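SeviL (Septifer virgatus, PDB 6LF2) binds GM1b and asialo-GM1 saccharides as an R-type lectin of beta-trefoil fold. Local coordinates at residues Q15-G20 and P90-F95; Y56-G59 and F64-Y67; Y96-K101 and A105-N110. One frame throughout, in Å; residues are numbered along the deposited sequence.

How the contacts relate
Contacts 2 and 3 are near-copies in geometry, as expected of the pseudo-threefold beta-trefoil: two strands cross at 114° and 113°, one nearly straight backbone bond joins an aliphatic pair (L65 N to I58 O, L107 N to L98 O), and a water links the other backbone N and O of the same pair. Contact 3 adds a second bond, N100 N to A105 O. Their centres lie 11 Å apart, and L65 meets L107, I58 meets L98, and Y67 meets N100 and A105. Contact 1, 13 Å from contact 3, touches it through N16, E18 and N19 against Y109; contact 2, 20 Å off, it does not touch. None includes a glycan-pocket residue; the L65 side chain is about 14 Å from a bound N-acetylgalactosamine.

Contact 1. Residues Q15-G20 and P90-F95; sequences QNRENG and PEDKGF
The backbones of 15-20 and 90-95 keep well apart, R17 and F95 coming nearest with their CA atoms 7.7 Å from each other, so side chains make the contact. R17 carries one half of it alone. Its CG is anti to the backbone N (chi1 -172°) and the chain runs on extended to NE, which lays the methylenes across the F95 ring and takes the guanidinium past it to D92. R17 CD sits over the middle of the ring face, 3.8 Å from the F95 centroid, a CH-pi contact, while R17 CB comes to 3.4 Å from F95 CE2 near the rim. The guanidinium itself stands almost perpendicular to the ring, and at its distance any cation-pi attraction is weak at most. Against D92 it is stacked instead: guanidinium and carboxylate planes differ by 17°, and R17 NH2 is 3.2 Å from D92 OD1. A type II turn from D92 to F95, closed by F95 N to D92 O at 3.1 Å, sets acid and ring side by side; G94 takes the positive phi of its third position. Behind R17, N16 OD1 receives E18 N at 2.8 Å in an Asx turn, as asparagine readily does. F95 also packs on Y13 of the second subunit. D92 OD1 sits over the guanidinium rather than in line with a donor, so the attraction is probably mainly electrostatic, and K125 shares the acid through a salt bridge to D92 OD2; the long arginine suits the place by giving greasy methylenes to the ring and its charge to the acid.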
ATOM      1  N   GLN B  15       3.206  -4.920   1.197  1.00  8.00           N
ATOM      2  CA  GLN B  15       2.864  -5.025  -0.212  1.00  8.14           C
ATOM      3  C   GLN B  15       4.122  -5.135  -1.066  1.00  7.75           C
ATOM      4  O   GLN B  15       5.134  -4.487  -0.786  1.00  7.29           O
ATOM      5  CB  GLN B  15       2.022  -3.809  -0.636  1.00  7.86           C
ATOM      6  CG  GLN B  15       1.540  -3.850  -2.082  1.00  9.52           C
ATOM      7  CD  GLN B  15       0.388  -2.892  -2.325  1.00 10.54           C
ATOM      8  OE1 GLN B  15      -0.670  -2.997  -1.692  1.00  8.90           O
ATOM      9  NE2 GLN B  15       0.591  -1.949  -3.250  1.00  8.22           N
ATOM     10  N   ASN B  16       4.051  -5.967  -2.102  1.00  7.64           N
ATOM     11  CA  ASN B  16       5.206  -6.254  -2.939  1.00  6.21           C
ATOM     12  C   ASN B  16       5.295  -5.287  -4.109  1.00  8.02           C
ATOM     13  O   ASN B  16       4.300  -5.023  -4.787  1.00  9.03           O
ATOM     14  CB  ASN B  16       5.118  -7.685  -3.469  1.00 10.79           C
ATOM     15  CG  ASN B  16       6.464  -8.215  -3.910  1.00 10.98           C
ATOM     16  OD1 ASN B  16       6.908  -7.968  -5.035  1.00 12.56           O
ATOM     17  ND2 ASN B  16       7.135  -8.935  -3.015  1.00 10.80           N
ATOM     18  N   ARG B  17       6.510  -4.793  -4.367  1.00  7.28           N
ATOM     19  CA  ARG B  17       6.721  -3.904  -5.511  1.00  5.94           C
ATOM     20  C   ARG B  17       6.431  -4.590  -6.839  1.00  8.69           C
ATOM     21  O   ARG B  17       5.982  -3.937  -7.793  1.00  8.84           O
ATOM     22  CB  ARG B  17       8.154  -3.385  -5.515  1.00  8.99           C
ATOM     23  CG  ARG B  17       8.412  -2.304  -6.573  1.00  7.21           C
ATOM     24  CD  ARG B  17       9.785  -1.710  -6.352  1.00  9.59           C
ATOM     25  NE  ARG B  17      10.127  -0.711  -7.362  1.00 13.11           N
ATOM     26  CZ  ARG B  17      10.594  -1.008  -8.570  1.00 14.71           C
ATOM     27  NH1 ARG B  17      10.765  -2.275  -8.923  1.00 16.01           N
ATOM     28  NH2 ARG B  17      10.888  -0.037  -9.426  1.00 20.32           N
ATOM     29  N   GLU B  18       6.722  -5.892  -6.953  1.00  8.62           N
ATOM     30  CA  GLU B  18       6.739  -6.506  -8.273  1.00  8.20           C
ATOM     31  C   GLU B  18       5.346  -6.825  -8.807  1.00  8.71           C
ATOM     32  O   GLU B  18       5.135  -6.761 -10.024  1.00 11.20           O
ATOM     33  CB  GLU B  18       7.619  -7.760  -8.235  1.00 11.19           C
ATOM     34  CG  GLU B  18       7.845  -8.417  -9.582  1.00 19.19           C
ATOM     35  CD  GLU B  18       8.761  -7.620 -10.503  1.00 21.98           C
ATOM     36  OE1 GLU B  18       9.324  -6.589 -10.078  1.00 16.96           O
ATOM     37  OE2 GLU B  18       8.917  -8.035 -11.670  1.00 24.17           O
ATOM     38  N   ASN B  19       4.380  -7.151  -7.934  1.00  9.22           N
ATOM     39  CA  ASN B  19       3.030  -7.463  -8.371  1.00  9.64           C
ATOM     40  C   ASN B  19       1.934  -6.717  -7.615  1.00 10.53           C
ATOM     41  O   ASN B  19       0.751  -6.968  -7.873  1.00 11.35           O
ATOM     42  CB  ASN B  19       2.774  -8.975  -8.259  1.00 10.43           C
ATOM     43  CG  ASN B  19       2.809  -9.476  -6.824  1.00 10.99           C
ATOM     44  OD1 ASN B  19       3.036  -8.714  -5.885  1.00 12.14           O
ATOM     45  ND2 ASN B  19       2.578 -10.771  -6.654  1.00 13.40           N
ATOM     46  N   GLY B  20       2.283  -5.805  -6.711  1.00  8.98           N
ATOM     47  CA  GLY B  20       1.297  -5.106  -5.906  1.00  8.34           C
ATOM     48  C   GLY B  20       0.540  -5.968  -4.922  1.00 11.91           C
ATOM     49  O   GLY B  20      -0.451  -5.501  -4.349  1.00  9.89           O
ATOM     50  N   PRO B  90      18.407   0.440  -2.150  1.00 12.70           N
ATOM     51  CA  PRO B  90      18.957   1.753  -2.533  1.00 12.88           C
ATOM     52  C   PRO B  90      18.279   2.362  -3.746  1.00 14.01           C
ATOM     53  O   PRO B  90      18.017   3.573  -3.777  1.00 15.67           O
ATOM     54  CB  PRO B  90      20.434   1.444  -2.825  1.00 19.29           C
ATOM     55  CG  PRO B  90      20.709   0.137  -2.202  1.00 15.50           C
ATOM     56  CD  PRO B  90      19.422  -0.625  -2.132  1.00 13.71           C
ATOM     57  N   GLU B  91      17.980   1.544  -4.750  1.00 11.41           N
ATOM     58  CA  GLU B  91      17.446   2.038  -6.010  1.00 10.54           C
ATOM     59  C   GLU B  91      15.950   2.321  -5.970  1.00 11.72           C
ATOM     60  O   GLU B  91      15.436   2.939  -6.910  1.00 14.99           O
ATOM     61  CB  GLU B  91      17.762   1.035  -7.131  1.00  9.51           C
ATOM     62  CG  GLU B  91      17.034  -0.313  -7.048  1.00 11.71           C
ATOM     63  CD  GLU B  91      17.764  -1.378  -6.244  1.00 11.44           C
ATOM     64  OE1 GLU B  91      18.629  -1.036  -5.403  1.00 12.01           O
ATOM     65  OE2 GLU B  91      17.462  -2.581  -6.447  1.00 12.00           O
ATOM     66  N   ASP B  92      15.243   1.913  -4.914  1.00  9.63           N
ATOM     67  CA  ASP B  92      13.785   2.080  -4.818  1.00 11.65           C
ATOM     68  C   ASP B  92      13.450   2.664  -3.451  1.00 12.03           C
ATOM     69  O   ASP B  92      13.126   1.924  -2.517  1.00 11.73           O
ATOM     70  CB  ASP B  92      13.054   0.754  -5.034  1.00 10.61           C
ATOM     71  CG  ASP B  92      13.274   0.181  -6.416  1.00 14.77           C
ATOM     72  OD1 ASP B  92      13.238   0.947  -7.409  1.00 15.68           O
ATOM     73  OD2 ASP B  92      13.489  -1.042  -6.500  1.00 13.11           O
ATOM     74  N   LYS B  93      13.497   3.992  -3.353  1.00 12.84           N
ATOM     75  CA  LYS B  93      13.188   4.656  -2.097  1.00 12.09           C
ATOM     76  C   LYS B  93      11.801   4.249  -1.611  1.00 10.84           C
ATOM     77  O   LYS B  93      10.845   4.173  -2.390  1.00 12.85           O
ATOM     78  CB  LYS B  93      13.277   6.168  -2.274  1.00 19.38           C
ATOM     79  CG  LYS B  93      14.700   6.667  -2.455  1.00 24.56           C
ATOM     80  CD  LYS B  93      15.504   6.466  -1.173  1.00 36.28           C
ATOM     81  CE  LYS B  93      16.936   6.988  -1.292  1.00 44.02           C
ATOM     82  NZ  LYS B  93      17.841   6.024  -1.981  1.00 37.14           N
ATOM     83  N   GLY B  94      11.707   3.959  -0.315  1.00 10.85           N
ATOM     84  CA  GLY B  94      10.465   3.538   0.290  1.00 11.43           C
ATOM     85  C   GLY B  94      10.291   2.042   0.398  1.00  9.74           C
ATOM     86  O   GLY B  94       9.387   1.590   1.115  1.00 12.51           O
ATOM     87  N   PHE B  95      11.133   1.260  -0.275  1.00  9.20           N
ATOM     88  CA  PHE B  95      11.017  -0.191  -0.259  1.00  8.56           C
ATOM     89  C   PHE B  95      12.126  -0.824   0.573  1.00  8.71           C
ATOM     90  O   PHE B  95      13.220  -0.271   0.718  1.00 10.28           O
ATOM     91  CB  PHE B  95      11.038  -0.754  -1.681  1.00  8.24           C
ATOM     92  CG  PHE B  95       9.781  -0.449  -2.452  1.00  7.15           C
ATOM     93  CD1 PHE B  95       9.642   0.755  -3.114  1.00  8.86           C
ATOM     94  CD2 PHE B  95       8.726  -1.349  -2.473  1.00  6.77           C
ATOM     95  CE1 PHE B  95       8.486   1.048  -3.809  1.00 10.83           C
ATOM     96  CE2 PHE B  95       7.560  -1.052  -3.168  1.00  8.70           C
ATOM     97  CZ  PHE B  95       7.447   0.148  -3.835  1.00 10.84           C
TER

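Contact 2. Residues Y56-G59 and F64-Y67; sequences YTIG and FLQY
Strands 56-60 and 63-67 form a beta hairpin of the trefoil, and residues I58, G59, F64 and L65 lie where its arms are joined. G59 and F64 make an antiparallel non-hydrogen-bonded pair with CA atoms 4.4 Å apart, yet the short segments are splayed, their directions 114° apart, so the pairing soon gives out. One direct backbone hydrogen bond spans them: L65 N gives to I58 O at 2.7 Å, nearly straight at 168°. The same oxygen also meets F64 CA at 3.5 Å in a CA-H...O contact. The remaining N and O of the same two residues are bridged by a water, which accepts from I58 N at 2.8 Å and appears to donate to L65 O at 2.8 Å, so these backbone groups keep polar partners although the strands have parted. Beside this, the I58 and L65 side chains run next to each other toward the same side, CB of I58 being 4.0 Å from CB of L65. At chi1 -168° the L65 side chain turns off beside its own carbonyl carbon, which brings CD2 alongside I58 CD1, 4.2 Å from it. Branched aliphatic residues suit this buried place, having bulk and no polar atoms to satisfy. F64 pairs with G59 through the backbone, and its ring leans toward T57, F64 CD1 meeting T57 CB obliquely at 4.2 Å; T57 OG1 bonds to Q48. L65 O is also held by W84 NE1. Outward from the hairpin, strand 72-75 flanks the F64-Y67 arm and strand 45-50 the Y56-G59 arm, while I58 packs on I14 of strand 6-16 and W45, and L65 on V72.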
ATOM      1  N   TYR B  56      12.915  -6.791  14.050  1.00 14.04           N
ATOM      2  CA  TYR B  56      11.484  -6.556  14.162  1.00 14.15           C
ATOM      3  C   TYR B  56      10.745  -7.881  14.026  1.00 10.44           C
ATOM      4  O   TYR B  56      11.255  -8.836  13.436  1.00 13.15           O
ATOM      5  CB  TYR B  56      11.016  -5.523  13.079  1.00 14.56           C
ATOM      6  CG  TYR B  56      11.583  -4.148  13.342  1.00 14.67           C
ATOM      7  CD1 TYR B  56      10.924  -3.259  14.181  1.00 16.01           C
ATOM      8  CD2 TYR B  56      12.806  -3.758  12.807  1.00 20.24           C
ATOM      9  CE1 TYR B  56      11.447  -2.011  14.465  1.00 20.40           C
ATOM     10  CE2 TYR B  56      13.341  -2.498  13.084  1.00 21.86           C
ATOM     11  CZ  TYR B  56      12.656  -1.631  13.918  1.00 22.15           C
ATOM     12  OH  TYR B  56      13.160  -0.375  14.216  1.00 21.72           O
ATOM     13  N   THR B  57       9.546  -7.955  14.608  1.00 12.16           N
ATOM     14  CA  THR B  57       8.658  -9.076  14.338  1.00  9.92           C
ATOM     15  C   THR B  57       7.405  -8.578  13.617  1.00 13.67           C
ATOM     16  O   THR B  57       7.070  -7.385  13.641  1.00 13.58           O
ATOM     17  CB  THR B  57       8.285  -9.834  15.624  1.00 16.43           C
ATOM     18  OG1 THR B  57       7.747  -8.928  16.592  1.00 14.66           O
ATOM     19  CG2 THR B  57       9.517 -10.519  16.221  1.00 16.88           C
ATOM     20  N   ILE B  58       6.734  -9.519  12.956  1.00 11.54           N
ATOM     21  CA  ILE B  58       5.594  -9.262  12.071  1.00 12.70           C
ATOM     22  C   ILE B  58       4.462 -10.194  12.504  1.00 14.53           C
ATOM     23  O   ILE B  58       4.544 -11.413  12.301  1.00 14.02           O
ATOM     24  CB  ILE B  58       5.969  -9.489  10.598  1.00 14.44           C
ATOM     25  CG1 ILE B  58       7.095  -8.533  10.198  1.00 19.84           C
ATOM     26  CG2 ILE B  58       4.748  -9.304   9.692  1.00 11.63           C
ATOM     27  CD1 ILE B  58       7.713  -8.827   8.831  1.00 18.16           C
ATOM     28  N   GLY B  59       3.408  -9.632  13.094  1.00 13.04           N
ATOM     29  CA  GLY B  59       2.405 -10.421  13.788  1.00 11.96           C
ATOM     30  C   GLY B  59       1.006 -10.291  13.217  1.00 13.07           C
ATOM     31  O   GLY B  59       0.623  -9.240  12.703  1.00 11.98           O
ATOM     32  N   PHE B  64       3.313 -15.011  14.905  1.00 13.95           N
ATOM     33  CA  PHE B  64       4.451 -14.265  14.386  1.00 13.99           C
ATOM     34  C   PHE B  64       4.945 -14.885  13.091  1.00 11.57           C
ATOM     35  O   PHE B  64       5.050 -16.105  12.983  1.00 12.69           O
ATOM     36  CB  PHE B  64       5.587 -14.229  15.401  1.00 12.60           C
ATOM     37  CG  PHE B  64       5.176 -13.702  16.742  1.00 15.90           C
ATOM     38  CD1 PHE B  64       5.286 -12.352  17.037  1.00 19.29           C
ATOM     39  CD2 PHE B  64       4.686 -14.563  17.717  1.00 18.25           C
ATOM     40  CE1 PHE B  64       4.905 -11.864  18.281  1.00 21.90           C
ATOM     41  CE2 PHE B  64       4.305 -14.085  18.956  1.00 16.16           C
ATOM     42  CZ  PHE B  64       4.412 -12.735  19.239  1.00 19.08           C
ATOM     43  N   LEU B  65       5.262 -14.037  12.113  1.00 13.86           N
ATOM     44  CA  LEU B  65       5.825 -14.524  10.859  1.00 12.00           C
ATOM     45  C   LEU B  65       7.219 -15.112  11.071  1.00  9.72           C
ATOM     46  O   LEU B  65       8.107 -14.465  11.634  1.00 14.44           O
ATOM     47  CB  LEU B  65       5.894 -13.393   9.838  1.00 10.30           C
ATOM     48  CG  LEU B  65       6.197 -13.835   8.402  1.00 13.55           C
ATOM     49  CD1 LEU B  65       5.058 -14.618   7.833  1.00 12.49           C
ATOM     50  CD2 LEU B  65       6.507 -12.625   7.509  1.00 16.30           C
ATOM     51  N   GLN B  66       7.416 -16.326  10.584  1.00 11.19           N
ATOM     52  CA  GLN B  66       8.599 -17.113  10.887  1.00 13.25           C
ATOM     53  C   GLN B  66       9.136 -17.746   9.615  1.00 13.22           C
ATOM     54  O   GLN B  66       8.373 -18.127   8.728  1.00 12.47           O
ATOM     55  CB  GLN B  66       8.265 -18.215  11.904  1.00 11.60           C
ATOM     56  CG  GLN B  66       9.432 -19.106  12.308  1.00 15.87           C
ATOM     57  CD  GLN B  66       8.987 -20.244  13.207  1.00 21.40           C
ATOM     58  OE1 GLN B  66       7.900 -20.807  13.021  1.00 17.31           O
ATOM     59  NE2 GLN B  66       9.811 -20.580  14.197  1.00 27.22           N
ATOM     60  N   TYR B  67      10.460 -17.878   9.534  1.00 11.46           N
ATOM     61  CA  TYR B  67      11.077 -18.746   8.539  1.00 12.67           C
ATOM     62  C   TYR B  67      11.903 -19.792   9.269  1.00 13.30           C
ATOM     63  O   TYR B  67      12.755 -19.440  10.085  1.00 13.10           O
ATOM     64  CB  TYR B  67      11.957 -17.957   7.573  1.00 13.62           C
ATOM     65  CG  TYR B  67      12.507 -18.815   6.462  1.00 13.79           C
ATOM     66  CD1 TYR B  67      11.658 -19.560   5.669  1.00 14.24           C
ATOM     67  CD2 TYR B  67      13.870 -18.877   6.208  1.00 17.74           C
ATOM     68  CE1 TYR B  67      12.136 -20.345   4.650  1.00 15.67           C
ATOM     69  CE2 TYR B  67      14.363 -19.659   5.188  1.00 15.74           C
ATOM     70  CZ  TYR B  67      13.492 -20.389   4.415  1.00 15.87           C
ATOM     71  OH  TYR B  67      13.975 -21.168   3.395  1.00 26.05           O
TER
HETATM   72  O   HOH W   1       7.876 -12.089  13.098  1.00 12.58           O

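Contact 3. Residues Y96-K101 and A105-N110; sequences YRLLNK and AYLDYN
Y106, L98 and A105 have the most surface buried here, where strands 96-100 and 106-110 cross at 113° and share a single bridge, L99 with Y106. The Y106 ring is sandwiched. R97 CD lies over one face, 3.9 Å from the Y106 centroid, and L99 CD1 over the opposite face, 3.8 Å from that centroid; both are CH-pi contacts displaced toward the rim. With CG anti to its carbonyl carbon (chi1 -64°), the ring reaches back between these two side chains of the other strand. L98 serves both as aliphatic surface and as backbone acceptor: L98 O takes L107 N at 2.9 Å, nearly along the carbonyl direction, while L98 CD1 lies 3.9 Å from L107 CD2, the two leucines extending together in one direction. A water accepts from L98 N at 2.8 Å and donates to L107 O at 2.8 Å, filling in where the strands diverge. A105 works through its backbone. Its O receives N100 N at 2.8 Å from 31° out of the carbonyl plane, and its small CB turns away to pack on A116 and Y67. The polar ends look elsewhere: Y106 OH bonds to E87 and Q120, R97 NE forms a salt bridge with E124, and N100 OD1 accepts from H103 N. Tyrosine and arginine suit this place, since each is amphipathic, burying carbon in the sandwich while its polar tip finds partners beyond. Dispersion and the two backbone bonds should therefore dominate the grip.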
ATOM      1  N   TYR B  96      11.813  -1.991   1.126  1.00  9.96           N
ATOM      2  CA  TYR B  96      12.731  -2.750   1.960  1.00  9.80           C
ATOM      3  C   TYR B  96      12.715  -4.211   1.543  1.00  9.35           C
ATOM      4  O   TYR B  96      11.684  -4.753   1.136  1.00  9.38           O
ATOM      5  CB  TYR B  96      12.350  -2.685   3.445  1.00 11.52           C
ATOM      6  CG  TYR B  96      12.456  -1.336   4.091  1.00  9.14           C
ATOM      7  CD1 TYR B  96      13.657  -0.896   4.628  1.00  9.98           C
ATOM      8  CD2 TYR B  96      11.345  -0.508   4.198  1.00 13.71           C
ATOM      9  CE1 TYR B  96      13.761   0.334   5.236  1.00 14.07           C
ATOM     10  CE2 TYR B  96      11.438   0.725   4.804  1.00 14.98           C
ATOM     11  CZ  TYR B  96      12.647   1.144   5.325  1.00 15.70           C
ATOM     12  OH  TYR B  96      12.738   2.377   5.930  1.00 25.49           O
ATOM     13  N   ARG B  97      13.864  -4.858   1.682  1.00 10.00           N
ATOM     14  CA  ARG B  97      13.876  -6.308   1.791  1.00 10.45           C
ATOM     15  C   ARG B  97      13.732  -6.675   3.265  1.00  8.56           C
ATOM     16  O   ARG B  97      14.126  -5.914   4.153  1.00 13.10           O
ATOM     17  CB  ARG B  97      15.159  -6.905   1.205  1.00 11.36           C
ATOM     18  CG  ARG B  97      15.215  -6.846  -0.307  1.00 11.71           C
ATOM     19  CD  ARG B  97      16.399  -7.634  -0.864  1.00 14.26           C
ATOM     20  NE  ARG B  97      16.338  -7.750  -2.318  1.00 13.23           N
ATOM     21  CZ  ARG B  97      16.755  -6.806  -3.158  1.00 12.97           C
ATOM     22  NH1 ARG B  97      17.255  -5.670  -2.691  1.00 16.46           N
ATOM     23  NH2 ARG B  97      16.665  -6.995  -4.466  1.00 13.47           N
ATOM     24  N   LEU B  98      13.101  -7.808   3.515  1.00 10.44           N
ATOM     25  CA  LEU B  98      12.889  -8.309   4.870  1.00 10.59           C
ATOM     26  C   LEU B  98      13.765  -9.544   5.030  1.00  9.96           C
ATOM     27  O   LEU B  98      13.497 -10.578   4.412  1.00 10.96           O
ATOM     28  CB  LEU B  98      11.414  -8.637   5.106  1.00 11.42           C
ATOM     29  CG  LEU B  98      10.499  -7.413   5.034  1.00 11.84           C
ATOM     30  CD1 LEU B  98       9.033  -7.814   5.013  1.00 13.80           C
ATOM     31  CD2 LEU B  98      10.779  -6.563   6.226  1.00 17.63           C
ATOM     32  N   LEU B  99      14.807  -9.423   5.851  1.00 12.62           N
ATOM     33  CA  LEU B  99      15.869 -10.420   5.947  1.00 14.07           C
ATOM     34  C   LEU B  99      15.726 -11.203   7.249  1.00 11.77           C
ATOM     35  O   LEU B  99      15.812 -10.626   8.338  1.00 12.99           O
ATOM     36  CB  LEU B  99      17.235  -9.740   5.867  1.00 15.14           C
ATOM     37  CG  LEU B  99      18.468 -10.629   6.025  1.00 12.76           C
ATOM     38  CD1 LEU B  99      18.514 -11.650   4.894  1.00 13.92           C
ATOM     39  CD2 LEU B  99      19.722  -9.762   6.038  1.00 15.55           C
ATOM     40  N   ASN B 100      15.507 -12.506   7.131  1.00 11.52           N
ATOM     41  CA  ASN B 100      15.390 -13.358   8.308  1.00 14.85           C
ATOM     42  C   ASN B 100      16.733 -13.462   9.034  1.00 17.72           C
ATOM     43  O   ASN B 100      17.754 -13.789   8.419  1.00 17.38           O
ATOM     44  CB  ASN B 100      14.898 -14.736   7.888  1.00 13.15           C
ATOM     45  CG  ASN B 100      14.610 -15.629   9.071  1.00 15.82           C
ATOM     46  OD1 ASN B 100      15.381 -16.541   9.363  1.00 16.18           O
ATOM     47  ND2 ASN B 100      13.500 -15.373   9.762  1.00 13.22           N
ATOM     48  N   LYS B 101      16.731 -13.199  10.350  1.00 14.07           N
ATOM     49  CA  LYS B 101      17.987 -13.123  11.094  1.00 14.79           C
ATOM     50  C   LYS B 101      18.706 -14.466  11.126  1.00 19.53           C
ATOM     51  O   LYS B 101      19.910 -14.540  10.851  1.00 18.16           O
ATOM     52  CB  LYS B 101      17.746 -12.637  12.525  1.00 13.98           C
ATOM     53  CG  LYS B 101      19.025 -12.623  13.394  1.00 19.99           C
ATOM     54  CD  LYS B 101      18.743 -12.123  14.801  1.00 18.94           C
ATOM     55  CE  LYS B 101      20.021 -11.813  15.572  1.00 19.83           C
ATOM     56  NZ  LYS B 101      20.908 -13.006  15.725  1.00 21.22           N
ATOM     57  N   ALA B 105      17.760 -15.213   4.902  1.00 16.64           N
ATOM     58  CA  ALA B 105      16.949 -15.397   3.707  1.00 13.35           C
ATOM     59  C   ALA B 105      15.903 -14.288   3.635  1.00 13.87           C
ATOM     60  O   ALA B 105      15.325 -13.905   4.658  1.00 12.34           O
ATOM     61  CB  ALA B 105      16.269 -16.774   3.701  1.00 15.68           C
ATOM     62  N   TYR B 106      15.675 -13.773   2.424  1.00 15.60           N
ATOM     63  CA  TYR B 106      14.773 -12.644   2.202  1.00 11.90           C
ATOM     64  C   TYR B 106      13.351 -13.122   1.924  1.00 12.81           C
ATOM     65  O   TYR B 106      13.140 -14.022   1.107  1.00 13.37           O
ATOM     66  CB  TYR B 106      15.252 -11.801   1.015  1.00 12.25           C
ATOM     67  CG  TYR B 106      16.594 -11.136   1.185  1.00 12.82           C
ATOM     68  CD1 TYR B 106      16.734  -9.999   1.971  1.00 14.32           C
ATOM     69  CD2 TYR B 106      17.720 -11.633   0.534  1.00 19.91           C
ATOM     70  CE1 TYR B 106      17.961  -9.384   2.125  1.00 16.35           C
ATOM     71  CE2 TYR B 106      18.947 -11.021   0.677  1.00 16.34           C
ATOM     72  CZ  TYR B 106      19.061  -9.895   1.467  1.00 19.48           C
ATOM     73  OH  TYR B 106      20.284  -9.279   1.619  1.00 20.91           O
ATOM     74  N   LEU B 107      12.372 -12.480   2.569  1.00 11.65           N
ATOM     75  CA  LEU B 107      10.969 -12.768   2.280  1.00 10.06           C
ATOM     76  C   LEU B 107      10.652 -12.494   0.815  1.00 11.49           C
ATOM     77  O   LEU B 107      10.960 -11.424   0.292  1.00 10.97           O
ATOM     78  CB  LEU B 107      10.064 -11.922   3.178  1.00  9.99           C
ATOM     79  CG  LEU B 107       8.579 -12.292   3.112  1.00 12.48           C
ATOM     80  CD1 LEU B 107       8.357 -13.721   3.635  1.00 11.48           C
ATOM     81  CD2 LEU B 107       7.757 -11.298   3.899  1.00 10.76           C
ATOM     82  N   ASP B 108      10.018 -13.464   0.165  1.00 12.39           N
ATOM     83  CA  ASP B 108       9.783 -13.456  -1.272  1.00 14.41           C
ATOM     84  C   ASP B 108       8.427 -14.111  -1.498  1.00 14.84           C
ATOM     85  O   ASP B 108       7.727 -14.468  -0.542  1.00 13.32           O
ATOM     86  CB  ASP B 108      10.930 -14.186  -1.992  1.00 13.87           C
ATOM     87  CG  ASP B 108      11.071 -13.806  -3.458  1.00 17.81           C
ATOM     88  OD1 ASP B 108      10.095 -13.356  -4.099  1.00 19.99           O
ATOM     89  OD2 ASP B 108      12.190 -13.989  -3.984  1.00 27.39           O
ATOM     90  N   TYR B 109       8.048 -14.285  -2.762  1.00 11.27           N
ATOM     91  CA  TYR B 109       6.826 -15.015  -3.049  1.00 14.37           C
ATOM     92  C   TYR B 109       7.039 -15.928  -4.249  1.00 13.10           C
ATOM     93  O   TYR B 109       7.949 -15.737  -5.061  1.00 16.04           O
ATOM     94  CB  TYR B 109       5.622 -14.071  -3.269  1.00 10.96           C
ATOM     95  CG  TYR B 109       5.697 -13.210  -4.520  1.00 13.05           C
ATOM     96  CD1 TYR B 109       5.214 -13.676  -5.739  1.00 13.49           C
ATOM     97  CD2 TYR B 109       6.239 -11.929  -4.478  1.00 13.78           C
ATOM     98  CE1 TYR B 109       5.286 -12.903  -6.883  1.00 14.93           C
ATOM     99  CE2 TYR B 109       6.314 -11.150  -5.620  1.00 12.82           C
ATOM    100  CZ  TYR B 109       5.834 -11.642  -6.817  1.00 15.09           C
ATOM    101  OH  TYR B 109       5.898 -10.875  -7.961  1.00 18.48           O
ATOM    102  N   ASN B 110       6.199 -16.957  -4.321  1.00 12.68           N
ATOM    103  CA  ASN B 110       6.129 -17.845  -5.479  1.00 12.50           C
ATOM    104  C   ASN B 110       4.662 -18.176  -5.696  1.00 16.23           C
ATOM    105  O   ASN B 110       4.062 -18.883  -4.880  1.00 16.36           O
ATOM    106  CB  ASN B 110       6.946 -19.115  -5.257  1.00 18.49           C
ATOM    107  CG  ASN B 110       6.975 -19.999  -6.482  1.00 24.13           C
ATOM    108  OD1 ASN B 110       7.906 -19.933  -7.282  1.00 38.04           O
ATOM    109  ND2 ASN B 110       5.944 -20.819  -6.648  1.00 29.33           N
TER
HETATM  110  O   HOH W   2      12.614  -9.383   1.209  1.00  9.72           O